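Local coordinates for Lmo0794 protein (Listeria monocytogenes, PDB 3EW7), which is of unknown function but probably binds NAD or NADP in a Rossmann-type domain related to those of epimerases and dehydratases, at residues Leu54-Leu59 with Ser88-Thr93; Lys49-Leu54 with Val80-His85; Asn63-Ala68 with Val94-Leu99; Thr28-Asn33 with Asn45-Asp50; Gly4-Thr9 with Asp67-Ser72. The protein carries 3 engineered substitutions. All coordinates share one frame; numbering follows the deposited sequence.

Interaction 1: Leu54-Leu59 with Ser88-Thr93; sequences LTLSDL and SVLNGT
Val89 holds CG1 anti to its backbone N (chi1 159°), which swings that methyl toward the chain at Leu56. In Leu56, too, CG is anti to the backbone N (chi1 -180°), and this carries its CD1 across to the last turn of helix 79-90. Val89 CG1 comes within 3.3 Å of Leu56 N and also touches Leu56 CB. The second methyl, Val89 CG2, faces the chain further back and lies 3.8 Å from Leu54 O. The two methyls of Val89 therefore sit against the backbone that leads into the short, weakly bonded helix 56-59. Leu56 passes its CD1 alongside Val89 O, at 3.7 Å. The same methyl meets Leu90 CD1 at 4.0 Å. Leu59 meets Leu90 where both are buried. Its CD2 lies 3.7 Å from Leu90 CD2, and the two side chains cross at about a right angle.

No hydrogen bond links the two segments, so the contact is apolar. It grades from the buried pair Leu59 and Leu90 to the exposed Leu56. Two carbonyls nearby have partners of their own. Leu54 O accepts from His85, earlier on the same long helix, and Leu56 O accepts from Leu59 N at 2.9 Å and from Ser60 OG. Leu90 also packs on Ser95 and Phe148.

Helix 56-59 belongs to the connection between strands 45-48 and 64-67, and helix 79-90 to the next one, between strands 64-67 and 97-101. Helices of successive crossovers packing side by side over a parallel sheet fit the alpha/beta layering of a Rossmann fold.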
# COMPACT_ATOMS: atom_id res chain seq x y z
N LEU A 54 5.67 -11.73 5.55
CA LEU A 54 6.45 -11.34 4.38
C LEU A 54 7.96 -11.25 4.63
O LEU A 54 8.42 -10.61 5.59
CB LEU A 54 5.92 -10.01 3.85
CG LEU A 54 4.91 -10.06 2.71
CD1 LEU A 54 4.14 -11.37 2.74
CD2 LEU A 54 3.99 -8.86 2.80
N THR A 55 8.73 -11.90 3.76
CA THR A 55 10.19 -11.88 3.88
C THR A 55 10.76 -11.12 2.70
O THR A 55 10.15 -11.11 1.63
CB THR A 55 10.78 -13.28 3.80
OG1 THR A 55 10.60 -13.79 2.47
CG2 THR A 55 10.10 -14.21 4.80
N LEU A 56 11.92 -10.51 2.89
CA LEU A 56 12.56 -9.75 1.81
C LEU A 56 12.47 -10.51 0.49
O LEU A 56 12.19 -9.93 -0.56
CB LEU A 56 14.03 -9.49 2.14
CG LEU A 56 14.83 -8.71 1.09
CD1 LEU A 56 14.31 -7.27 1.00
CD2 LEU A 56 16.31 -8.71 1.46
N SER A 57 12.69 -11.82 0.55
CA SER A 57 12.64 -12.67 -0.63
C SER A 57 11.41 -12.42 -1.52
O SER A 57 11.55 -12.07 -2.68
CB SER A 57 12.68 -14.15 -0.23
OG SER A 57 12.57 -14.98 -1.36
N ASP A 58 10.21 -12.60 -0.97
CA ASP A 58 9.01 -12.40 -1.78
C ASP A 58 8.63 -10.94 -2.04
O ASP A 58 7.69 -10.66 -2.77
CB ASP A 58 7.81 -13.16 -1.19
CG ASP A 58 7.85 -13.26 0.32
OD1 ASP A 58 8.20 -12.26 0.97
OD2 ASP A 58 7.51 -14.34 0.86
N LEU A 59 9.38 -10.01 -1.45
CA LEU A 59 9.11 -8.59 -1.66
C LEU A 59 9.98 -8.06 -2.80
O LEU A 59 9.52 -7.26 -3.62
CB LEU A 59 9.42 -7.80 -0.39
CG LEU A 59 8.25 -7.07 0.27
CD1 LEU A 59 7.08 -8.02 0.44
CD2 LEU A 59 8.70 -6.51 1.61
N SER A 88 11.80 -3.28 9.05
CA SER A 88 13.01 -4.04 9.39
C SER A 88 13.41 -4.98 8.25
O SER A 88 14.60 -5.16 7.95
CB SER A 88 12.82 -4.84 10.69
OG SER A 88 11.99 -5.97 10.48
N VAL A 89 12.42 -5.57 7.61
CA VAL A 89 12.67 -6.48 6.51
C VAL A 89 13.25 -5.74 5.31
O VAL A 89 14.09 -6.27 4.58
CB VAL A 89 11.36 -7.20 6.11
CG1 VAL A 89 11.46 -7.75 4.70
CG2 VAL A 89 11.08 -8.32 7.09
N LEU A 90 12.80 -4.51 5.12
CA LEU A 90 13.25 -3.70 3.99
C LEU A 90 14.53 -2.89 4.23
O LEU A 90 15.11 -2.35 3.29
CB LEU A 90 12.14 -2.73 3.58
CG LEU A 90 11.40 -2.90 2.25
CD1 LEU A 90 11.97 -4.06 1.47
CD2 LEU A 90 9.92 -3.11 2.53
N ASN A 91 14.97 -2.82 5.48
CA ASN A 91 16.15 -2.04 5.83
C ASN A 91 17.41 -2.29 5.00
O ASN A 91 17.67 -3.42 4.59
CB ASN A 91 16.48 -2.24 7.30
CG ASN A 91 17.53 -1.26 7.77
OD1 ASN A 91 17.25 -0.07 7.91
ND2 ASN A 91 18.75 -1.75 8.01
N GLY A 92 18.20 -1.23 4.79
CA GLY A 92 19.43 -1.31 4.01
C GLY A 92 19.14 -1.72 2.58
O GLY A 92 19.87 -2.51 1.97
N THR A 93 18.09 -1.13 2.02
CA THR A 93 17.66 -1.48 0.69
C THR A 93 17.07 -0.34 -0.16
O THR A 93 16.68 0.71 0.36
CB THR A 93 16.60 -2.58 0.83
OG1 THR A 93 17.16 -3.83 0.44
CG2 THR A 93 15.35 -2.26 0.04

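Interaction 2: Lys49-Leu54 with Val80-His85; sequences KDIFDL and VTSLDH
His85 NE2 donates the one hydrogen bond across this contact, to Leu54 O at 2.8 Å. The N-H...O angle is 146°. The donor lies in the carbonyl plane, on a lone pair, while the oxygen is tilted slightly out of the imidazole plane. His85 can span the gap because its CG stands anti to the backbone N (chi1 170°). Phe52 O lies over one face of the imidazole but is not hydrogen-bonded to it. Ile51 O is close to His85 CD2, at 3.3 Å.

The aromatic contact is a CH-pi interaction. Ser82 CB sits over a face of the Phe52 ring, 4.0 Å from its centroid.

Apolar contact comes from Ile51. Ile51 CG2 and CD1 each lie 3.7 Å from Ser82 CB. Ser82 OG turns back to its own helix and bonds to Lys78 O and His79 O. Tyr69 covers Ile51, Phe52 and Ser82.

Bonds within 49-54 shape the loop. Phe52 N donates to Asp50 OD2 at 3.1 Å, meeting it from above the carboxylate plane. Lys49 NZ reaches Asp53 O at 2.9 Å.

The Asp50 bond makes an Asx turn that starts the 3-10 turn 51-53. In short-chain dehydrogenase folds the loop after the third strand, often with an acidic residue followed by an aliphatic one, borders the adenine site. Asp50 and Ile51 are consistent with that pattern.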
# COMPACT_ATOMS: atom_id res chain seq x y z
N LYS A 49 -0.15 -14.51 1.43
CA LYS A 49 0.69 -14.38 2.62
C LYS A 49 0.24 -13.17 3.43
O LYS A 49 -0.04 -12.11 2.88
CB LYS A 49 2.14 -14.21 2.19
CG LYS A 49 3.12 -15.14 2.86
CD LYS A 49 4.36 -15.33 1.99
CE LYS A 49 5.32 -16.38 2.53
NZ LYS A 49 6.21 -15.86 3.61
N ASP A 50 0.15 -13.33 4.74
CA ASP A 50 -0.24 -12.20 5.56
C ASP A 50 0.97 -11.29 5.59
O ASP A 50 2.10 -11.74 5.45
CB ASP A 50 -0.60 -12.64 6.98
CG ASP A 50 -0.82 -11.45 7.91
OD1 ASP A 50 -1.73 -10.63 7.64
OD2 ASP A 50 -0.07 -11.35 8.90
N ILE A 51 0.72 -10.00 5.79
CA ILE A 51 1.78 -9.01 5.81
C ILE A 51 2.90 -9.35 6.80
O ILE A 51 4.09 -9.23 6.49
CB ILE A 51 1.17 -7.62 6.14
CG1 ILE A 51 2.21 -6.53 5.93
CG2 ILE A 51 0.63 -7.61 7.55
CD1 ILE A 51 1.62 -5.15 6.04
N PHE A 52 2.52 -9.82 7.97
CA PHE A 52 3.48 -10.17 9.01
C PHE A 52 4.45 -11.27 8.66
O PHE A 52 5.54 -11.35 9.23
CB PHE A 52 2.72 -10.54 10.29
CG PHE A 52 2.19 -9.35 11.03
CD1 PHE A 52 3.06 -8.51 11.72
CD2 PHE A 52 0.84 -9.03 10.98
CE1 PHE A 52 2.59 -7.37 12.36
CE2 PHE A 52 0.36 -7.87 11.63
CZ PHE A 52 1.23 -7.05 12.32
N ASP A 53 4.08 -12.13 7.70
CA ASP A 53 4.93 -13.24 7.29
C ASP A 53 5.80 -12.93 6.09
O ASP A 53 6.58 -13.77 5.65
CB ASP A 53 4.09 -14.47 6.95
CG ASP A 53 3.13 -14.84 8.04
OD1 ASP A 53 3.56 -14.87 9.22
OD2 ASP A 53 1.96 -15.11 7.72
N LEU A 54 5.67 -11.73 5.55
CA LEU A 54 6.45 -11.34 4.38
C LEU A 54 7.96 -11.25 4.63
O LEU A 54 8.42 -10.61 5.59
CB LEU A 54 5.92 -10.01 3.85
CG LEU A 54 4.91 -10.06 2.71
CD1 LEU A 54 4.14 -11.37 2.74
CD2 LEU A 54 3.99 -8.86 2.80
N VAL A 80 0.54 0.12 12.79
CA VAL A 80 1.88 0.52 13.19
C VAL A 80 2.79 -0.70 13.31
O VAL A 80 3.96 -0.66 12.93
CB VAL A 80 1.83 1.28 14.54
CG1 VAL A 80 0.83 0.60 15.47
CG2 VAL A 80 3.23 1.31 15.17
N THR A 81 2.24 -1.78 13.83
CA THR A 81 3.02 -2.99 14.02
C THR A 81 3.45 -3.71 12.73
O THR A 81 4.61 -4.12 12.61
CB THR A 81 2.26 -3.95 14.97
OG1 THR A 81 2.77 -3.80 16.30
CG2 THR A 81 2.42 -5.38 14.55
N SER A 82 2.53 -3.85 11.79
CA SER A 82 2.84 -4.51 10.52
C SER A 82 3.82 -3.70 9.69
O SER A 82 4.67 -4.25 8.99
CB SER A 82 1.56 -4.74 9.71
OG SER A 82 0.82 -3.54 9.58
N LEU A 83 3.71 -2.38 9.75
CA LEU A 83 4.63 -1.55 9.00
C LEU A 83 6.01 -1.72 9.59
O LEU A 83 7.01 -1.80 8.87
CB LEU A 83 4.20 -0.07 9.05
CG LEU A 83 5.14 0.92 8.33
CD1 LEU A 83 5.40 0.44 6.90
CD2 LEU A 83 4.51 2.31 8.33
N ASP A 84 6.09 -1.78 10.92
CA ASP A 84 7.37 -1.95 11.57
C ASP A 84 8.05 -3.19 11.01
O ASP A 84 9.25 -3.17 10.73
CB ASP A 84 7.20 -2.08 13.09
CG ASP A 84 6.99 -0.73 13.77
OD1 ASP A 84 7.13 0.33 13.12
OD2 ASP A 84 6.69 -0.72 14.99
N HIS A 85 7.28 -4.26 10.82
CA HIS A 85 7.83 -5.49 10.26
C HIS A 85 8.44 -5.25 8.88
O HIS A 85 9.57 -5.67 8.62
CB HIS A 85 6.75 -6.57 10.14
CG HIS A 85 7.19 -7.78 9.37
ND1 HIS A 85 8.16 -8.64 9.83
CD2 HIS A 85 6.81 -8.25 8.16
CE1 HIS A 85 8.37 -9.59 8.93
NE2 HIS A 85 7.56 -9.37 7.91

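Interaction 3: Asn63-Ala68 with Val94-Leu99; sequences NVVVDA and VSPRLL
Strands 64-67 and 97-101 are the two strands of a beta-alpha-beta unit whose helix is 79-90, and they pair side by side in the parallel sheet. Arg97 N donates to Asn63 O at 3.1 Å, with the donor above the carbonyl plane. Val65 N then gives an almost straight bond to Arg97 O, at 2.8 Å and 177°. Leu99 N returns to Val65 O at 2.9 Å, and Asp67 N closes the ladder on Leu99 O. Val65 thus uses both its N and its O on this neighbour. Val64 and Val66 turn theirs to strand 2-6 instead.

Side chains alternate between the two faces. On one face Val65 holds CG1 anti to the backbone N (chi1 177°), which sets it 4.0 Å from Leu98 CD1. Its other branch, CG2, runs beside the proline ring and meets Pro96 CB at 3.8 Å. Leu83 of helix 79-90 covers Leu98 and Asp67 on this side.

On the other face Val64 lies alongside Arg97 and points the same way, with Val64 CG2 4.0 Å from Arg97 CB. The arginine chain then runs out extended. Leu99 CD2 lies over one face of its guanidinium, 4.1 Å above the plane and offset toward the rim. Arg97 NH2 makes a salt bridge to Glu197 and a hydrogen bond to Thr151, so its buried charge is probably well compensated.

A short parallel ladder, mostly of valine and leucine, joined by a helical crossover, is characteristic of the central sheet of a Rossmann fold.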
# COMPACT_ATOMS: atom_id res chain seq x y z
N ASN A 63 8.93 -4.30 -8.07
CA ASN A 63 9.61 -3.02 -8.25
C ASN A 63 8.99 -2.04 -7.25
O ASN A 63 9.64 -1.10 -6.79
CB ASN A 63 9.41 -2.50 -9.68
CG ASN A 63 10.10 -3.36 -10.72
OD1 ASN A 63 9.46 -3.99 -11.57
ND2 ASN A 63 11.44 -3.41 -10.65
N VAL A 64 7.73 -2.29 -6.90
CA VAL A 64 6.99 -1.48 -5.95
C VAL A 64 6.04 -2.32 -5.13
O VAL A 64 5.37 -3.20 -5.65
CB VAL A 64 6.14 -0.40 -6.65
CG1 VAL A 64 5.18 0.24 -5.64
CG2 VAL A 64 7.05 0.67 -7.24
N VAL A 65 5.99 -2.04 -3.84
CA VAL A 65 5.07 -2.74 -2.96
C VAL A 65 4.14 -1.70 -2.33
O VAL A 65 4.57 -0.85 -1.55
CB VAL A 65 5.82 -3.50 -1.84
CG1 VAL A 65 4.83 -4.17 -0.90
CG2 VAL A 65 6.74 -4.54 -2.45
N VAL A 66 2.86 -1.76 -2.70
CA VAL A 66 1.87 -0.85 -2.16
C VAL A 66 1.30 -1.42 -0.88
O VAL A 66 0.68 -2.48 -0.89
CB VAL A 66 0.70 -0.61 -3.13
CG1 VAL A 66 -0.41 0.17 -2.42
CG2 VAL A 66 1.17 0.16 -4.34
N ASP A 67 1.52 -0.73 0.23
CA ASP A 67 1.00 -1.20 1.50
C ASP A 67 -0.38 -0.59 1.72
O ASP A 67 -0.51 0.55 2.20
CB ASP A 67 1.93 -0.82 2.66
CG ASP A 67 1.43 -1.34 4.01
OD1 ASP A 67 0.43 -2.09 4.03
OD2 ASP A 67 2.03 -0.99 5.05
N ALA A 68 -1.40 -1.33 1.32
CA ALA A 68 -2.77 -0.88 1.48
C ALA A 68 -3.39 -1.86 2.48
O ALA A 68 -4.36 -2.57 2.18
CB ALA A 68 -3.49 -0.93 0.17
N VAL A 94 17.00 -0.56 -1.47
CA VAL A 94 16.36 0.38 -2.38
C VAL A 94 15.54 -0.54 -3.34
O VAL A 94 14.85 -0.05 -4.23
CB VAL A 94 17.39 1.25 -3.18
CG1 VAL A 94 18.27 0.37 -4.07
CG2 VAL A 94 16.63 2.30 -4.02
N SER A 95 15.62 -1.85 -3.09
CA SER A 95 15.00 -2.95 -3.82
C SER A 95 13.55 -2.74 -4.31
O SER A 95 13.33 -2.87 -5.54
CB SER A 95 15.12 -4.24 -2.95
OG SER A 95 14.57 -3.96 -1.68
N PRO A 96 12.53 -2.76 -3.42
CA PRO A 96 11.20 -2.49 -3.95
C PRO A 96 10.98 -1.14 -3.29
O PRO A 96 11.60 -0.84 -2.27
CB PRO A 96 10.30 -3.55 -3.29
CG PRO A 96 11.11 -4.65 -3.18
CD PRO A 96 12.37 -3.98 -2.60
N ARG A 97 10.11 -0.33 -3.85
CA ARG A 97 9.81 0.95 -3.23
C ARG A 97 8.62 0.61 -2.33
O ARG A 97 7.73 -0.12 -2.77
CB ARG A 97 9.40 1.95 -4.30
CG ARG A 97 9.31 3.36 -3.82
CD ARG A 97 9.04 4.27 -4.98
NE ARG A 97 8.46 5.51 -4.51
CZ ARG A 97 7.73 6.29 -5.27
NH1 ARG A 97 7.50 5.95 -6.53
NH2 ARG A 97 7.20 7.40 -4.76
N LEU A 98 8.60 1.10 -1.09
CA LEU A 98 7.45 0.78 -0.26
C LEU A 98 6.53 1.99 -0.26
O LEU A 98 6.90 3.04 0.26
CB LEU A 98 7.86 0.45 1.17
CG LEU A 98 6.67 0.05 2.05
CD1 LEU A 98 6.06 -1.26 1.56
CD2 LEU A 98 7.12 -0.07 3.49
N LEU A 99 5.36 1.84 -0.87
CA LEU A 99 4.38 2.91 -0.94
C LEU A 99 3.30 2.62 0.11
O LEU A 99 2.55 1.65 -0.00
CB LEU A 99 3.76 2.95 -2.34
CG LEU A 99 3.01 4.17 -2.87
CD1 LEU A 99 2.40 4.98 -1.75
CD2 LEU A 99 3.98 5.04 -3.64

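Interaction 4: Thr28-Asn33 with Asn45-Asp50; sequences TAIVRN and NILQKD
Ala29 bonds through both its N and its O to strand 45-48 in the tight half of this parallel strand pair. Ala29 N donates to Asn45 O at 2.8 Å, and Ala29 O accepts from Leu47 N at 2.9 Å. Val31 N follows with a longer bond to Leu47 O. Thr28 and Asn45 lie side by side, and Thr28 OG1 touches Asn45 CB at 3.3 Å. The hydroxyl bonds to Gln62. Ile30 CG1 rests against Leu47 CB on the same face. On the other face Ala29 CB meets Ile46 CG1 at 4.3 Å, and both residues pack on Ile37 of helix 35-40.

Toward and past the strand ends the contact is looser and faces solvent: Arg32, Asn33 and Gln48 are exposed. The bond from Lys49 N to Val31 O is weak, bent to 122°, and ends the ladder. Arg32 and Asp50 leave the sheet side by side. Arg32 CD makes the close contact, 3.3 Å from Asp50 OD1. The chain bends at chi3 (48°), and NE forms only a long salt bridge to OD1, at 3.9 Å. OD1 lies at the guanidinium edge, but the two planes are 78° apart. Asp50 OD2 is held more firmly, by Phe52 N.

So long an ion pair probably holds the guanidinium only loosely. In NADP-dependent relatives a basic residue after the second strand often meets the 2'-phosphate, and Arg32 may be placed for such a role.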
# COMPACT_ATOMS: atom_id res chain seq x y z
N THR A 28 0.69 -8.09 -8.64
CA THR A 28 0.66 -9.26 -7.77
C THR A 28 -0.21 -8.90 -6.57
O THR A 28 0.03 -7.89 -5.90
CB THR A 28 2.05 -9.66 -7.24
OG1 THR A 28 2.79 -10.31 -8.28
CG2 THR A 28 1.91 -10.63 -6.06
N ALA A 29 -1.23 -9.71 -6.32
CA ALA A 29 -2.12 -9.48 -5.20
C ALA A 29 -1.55 -10.25 -4.00
O ALA A 29 -1.39 -11.47 -4.06
CB ALA A 29 -3.52 -9.97 -5.52
N ILE A 30 -1.22 -9.52 -2.94
CA ILE A 30 -0.68 -10.11 -1.74
C ILE A 30 -1.80 -10.06 -0.71
O ILE A 30 -2.22 -8.98 -0.28
CB ILE A 30 0.55 -9.32 -1.27
CG1 ILE A 30 1.61 -9.34 -2.37
CG2 ILE A 30 1.10 -9.92 0.02
CD1 ILE A 30 2.80 -8.47 -2.10
N VAL A 31 -2.29 -11.24 -0.33
CA VAL A 31 -3.41 -11.36 0.59
C VAL A 31 -3.37 -12.55 1.55
O VAL A 31 -2.61 -13.50 1.35
CB VAL A 31 -4.71 -11.45 -0.19
CG1 VAL A 31 -4.98 -10.13 -0.90
CG2 VAL A 31 -4.61 -12.60 -1.20
N ARG A 32 -4.22 -12.49 2.57
CA ARG A 32 -4.31 -13.55 3.57
C ARG A 32 -5.07 -14.75 3.02
O ARG A 32 -4.65 -15.89 3.21
CB ARG A 32 -5.02 -13.03 4.83
CG ARG A 32 -4.27 -11.89 5.52
CD ARG A 32 -4.78 -11.68 6.94
NE ARG A 32 -4.87 -12.95 7.64
CZ ARG A 32 -6.01 -13.53 7.99
NH1 ARG A 32 -7.16 -12.93 7.72
NH2 ARG A 32 -6.00 -14.72 8.58
N ASN A 33 -6.18 -14.50 2.33
CA ASN A 33 -6.97 -15.57 1.73
C ASN A 33 -7.19 -15.25 0.27
O ASN A 33 -7.57 -14.13 -0.08
CB ASN A 33 -8.34 -15.70 2.40
CG ASN A 33 -8.24 -15.90 3.89
OD1 ASN A 33 -8.03 -17.01 4.37
ND2 ASN A 33 -8.39 -14.80 4.64
N ASN A 45 -1.09 -12.19 -10.88
CA ASN A 45 -0.30 -13.02 -9.98
C ASN A 45 -0.79 -12.92 -8.52
O ASN A 45 -1.23 -11.86 -8.07
CB ASN A 45 1.16 -12.58 -10.05
CG ASN A 45 2.12 -13.72 -9.77
OD1 ASN A 45 1.85 -14.58 -8.94
ND2 ASN A 45 3.25 -13.71 -10.46
N ILE A 46 -0.73 -14.03 -7.79
CA ILE A 46 -1.19 -14.05 -6.40
C ILE A 46 -0.20 -14.68 -5.42
O ILE A 46 0.27 -15.79 -5.63
CB ILE A 46 -2.51 -14.84 -6.25
CG1 ILE A 46 -3.67 -14.06 -6.86
CG2 ILE A 46 -2.81 -15.11 -4.79
CD1 ILE A 46 -5.00 -14.81 -6.80
N LEU A 47 0.11 -13.96 -4.35
CA LEU A 47 0.98 -14.47 -3.31
C LEU A 47 0.11 -14.46 -2.07
O LEU A 47 -0.21 -13.39 -1.55
CB LEU A 47 2.19 -13.57 -3.08
CG LEU A 47 3.11 -14.06 -1.96
CD1 LEU A 47 4.01 -15.15 -2.49
CD2 LEU A 47 3.93 -12.92 -1.43
N GLN A 48 -0.31 -15.63 -1.61
CA GLN A 48 -1.14 -15.69 -0.42
C GLN A 48 -0.26 -15.68 0.81
O GLN A 48 0.30 -16.70 1.18
CB GLN A 48 -2.00 -16.95 -0.40
CG GLN A 48 -2.90 -17.03 0.82
CD GLN A 48 -4.02 -18.04 0.67
OE1 GLN A 48 -3.93 -19.17 1.15
NE2 GLN A 48 -5.08 -17.63 -0.01
N LYS A 49 -0.15 -14.51 1.43
CA LYS A 49 0.69 -14.38 2.62
C LYS A 49 0.24 -13.17 3.43
O LYS A 49 -0.04 -12.11 2.88
CB LYS A 49 2.14 -14.21 2.19
CG LYS A 49 3.12 -15.14 2.86
CD LYS A 49 4.36 -15.33 1.99
CE LYS A 49 5.32 -16.38 2.53
NZ LYS A 49 6.21 -15.86 3.61
N ASP A 50 0.15 -13.33 4.74
CA ASP A 50 -0.24 -12.20 5.56
C ASP A 50 0.97 -11.29 5.59
O ASP A 50 2.10 -11.74 5.45
CB ASP A 50 -0.60 -12.64 6.98
CG ASP A 50 -0.82 -11.45 7.91
OD1 ASP A 50 -1.73 -10.63 7.64
OD2 ASP A 50 -0.07 -11.35 8.90

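Interaction 5: Gly4-Thr9 with Asp67-Ser72; sequences GIIGAT and DAYGIS. Engineered in segment 67-72: Ile71 (natural residue Val).
Ala68 N donates to Ile6 O at 2.8 Å, the one hydrogen bond across this contact. It is bent, with an N-H...O angle of 134°. Gly7 CA points its hydrogen almost straight at Ala68 O, 3.1 Å away. The two backbones therefore touch directly here. Ile71, an engineered residue that is Val in the natural protein, also belongs to this first shell. Its chi2 of 164° extends CD1 to within 3.5 Å of Gly7 CA. Its other branch, CG2, meets Thr9 CG2 at 3.7 Å, the two side chains crossing at about a right angle. Behind the backbone bond, Ile6 CG2 reaches the edge of the Tyr69 ring near CD1.

Gly7 opens the glycine-rich turn after the first strand, with the GxxGxxG pattern of Rossmann dinucleotide-binding domains. The turn from Ile5 to Ala8 is type II, with Gly7 at positive phi. In relatives this turn and the end of the fourth strand lie beside the cofactor, consistent with NAD(P) binding at this edge.

The next shell fixes the 67-72 loop. Tyr69 N makes a weak bond back to Asp67 OD1, at 3.2 Å. Glu75 accepts from the N atoms of Gly70 and Ile71 with its OE1. His79 donates to Tyr69 O and packs edge-to-face with the Tyr69 ring. On the other segment, Ile6 is backed by Leu54 and by Ile30 of strand 26-31, and Ala8 rests on Leu17 of helix 11-22.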
# COMPACT_ATOMS: atom_id res chain seq x y z
N GLY A 4 3.37 -5.11 -6.46
CA GLY A 4 2.68 -5.98 -5.53
C GLY A 4 1.78 -5.17 -4.60
O GLY A 4 2.22 -4.18 -4.03
N ILE A 5 0.53 -5.59 -4.45
CA ILE A 5 -0.40 -4.86 -3.60
C ILE A 5 -0.90 -5.61 -2.37
O ILE A 5 -1.64 -6.60 -2.47
CB ILE A 5 -1.64 -4.37 -4.39
CG1 ILE A 5 -1.21 -3.46 -5.55
CG2 ILE A 5 -2.57 -3.59 -3.47
CD1 ILE A 5 -1.38 -4.09 -6.92
N ILE A 6 -0.50 -5.13 -1.20
CA ILE A 6 -0.93 -5.71 0.06
C ILE A 6 -2.27 -5.06 0.39
O ILE A 6 -2.39 -3.83 0.44
CB ILE A 6 0.07 -5.38 1.19
CG1 ILE A 6 1.42 -6.02 0.88
CG2 ILE A 6 -0.47 -5.87 2.52
CD1 ILE A 6 2.57 -5.49 1.71
N GLY A 7 -3.28 -5.90 0.61
CA GLY A 7 -4.61 -5.41 0.92
C GLY A 7 -5.41 -5.21 -0.36
O GLY A 7 -6.30 -4.35 -0.42
N ALA A 8 -5.10 -6.01 -1.37
CA ALA A 8 -5.74 -5.91 -2.68
C ALA A 8 -7.21 -6.28 -2.71
O ALA A 8 -7.78 -6.46 -3.78
CB ALA A 8 -4.98 -6.76 -3.68
N THR A 9 -7.82 -6.38 -1.53
CA THR A 9 -9.24 -6.72 -1.42
C THR A 9 -10.05 -5.55 -0.87
O THR A 9 -11.21 -5.38 -1.24
CB THR A 9 -9.42 -7.94 -0.50
OG1 THR A 9 -9.29 -9.13 -1.28
CG2 THR A 9 -10.78 -7.91 0.20
N ASP A 67 1.52 -0.73 0.23
CA ASP A 67 1.00 -1.20 1.50
C ASP A 67 -0.38 -0.59 1.72
O ASP A 67 -0.51 0.55 2.20
CB ASP A 67 1.93 -0.82 2.66
CG ASP A 67 1.43 -1.34 4.01
OD1 ASP A 67 0.43 -2.09 4.03
OD2 ASP A 67 2.03 -0.99 5.05
N ALA A 68 -1.40 -1.33 1.32
CA ALA A 68 -2.77 -0.88 1.48
C ALA A 68 -3.39 -1.86 2.48
O ALA A 68 -4.36 -2.57 2.18
CB ALA A 68 -3.49 -0.93 0.17
N TYR A 69 -2.79 -1.91 3.66
CA TYR A 69 -3.24 -2.79 4.72
C TYR A 69 -4.42 -2.18 5.46
O TYR A 69 -4.52 -0.96 5.60
CB TYR A 69 -2.10 -3.00 5.70
CG TYR A 69 -2.39 -3.99 6.80
CD1 TYR A 69 -2.41 -5.36 6.54
CD2 TYR A 69 -2.56 -3.56 8.12
CE1 TYR A 69 -2.60 -6.28 7.57
CE2 TYR A 69 -2.75 -4.47 9.15
CZ TYR A 69 -2.76 -5.82 8.87
OH TYR A 69 -2.90 -6.73 9.89
N GLY A 70 -5.31 -3.05 5.93
CA GLY A 70 -6.48 -2.59 6.67
C GLY A 70 -7.80 -2.89 5.98
O GLY A 70 -8.54 -1.98 5.63
N ILE A 71 -8.08 -4.18 5.80
CA ILE A 71 -9.30 -4.63 5.14
C ILE A 71 -10.39 -5.01 6.14
O ILE A 71 -11.56 -5.17 5.78
CB ILE A 71 -9.04 -5.87 4.27
CG1 ILE A 71 -7.90 -5.57 3.29
CG2 ILE A 71 -10.32 -6.28 3.53
CD1 ILE A 71 -7.28 -6.82 2.65
N SER A 72 -10.00 -5.15 7.41
CA SER A 72 -10.94 -5.55 8.45
C SER A 72 -10.64 -4.90 9.80
O SER A 72 -9.62 -4.24 9.97
CB SER A 72 -10.90 -7.06 8.60
OG SER A 72 -9.68 -7.44 9.22

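Interactions 3, 4 and 5 belong to one parallel sheet. Strand 2-6 lies between strands 26-31 and 64-67, so interaction 5 sits between the other two, with centres about 9 Å from interaction 4 and 12 Å from interaction 3. Interactions 1 and 2 share Leu54 and helix 79-90, and their centres are about 11 Å apart. They layer that helix and the loop after strand 45-48 over the sheet. Ile51 CG2 lies 3.5 Å from Tyr69 CE1, which ties interaction 2 to interaction 5. Arg32, Asp50 and Gly7 lie just beyond the C-terminal ends of strands 26-31, 45-48 and 2-6, where Rossmann relatives bind NAD(P). No cofactor site is established here.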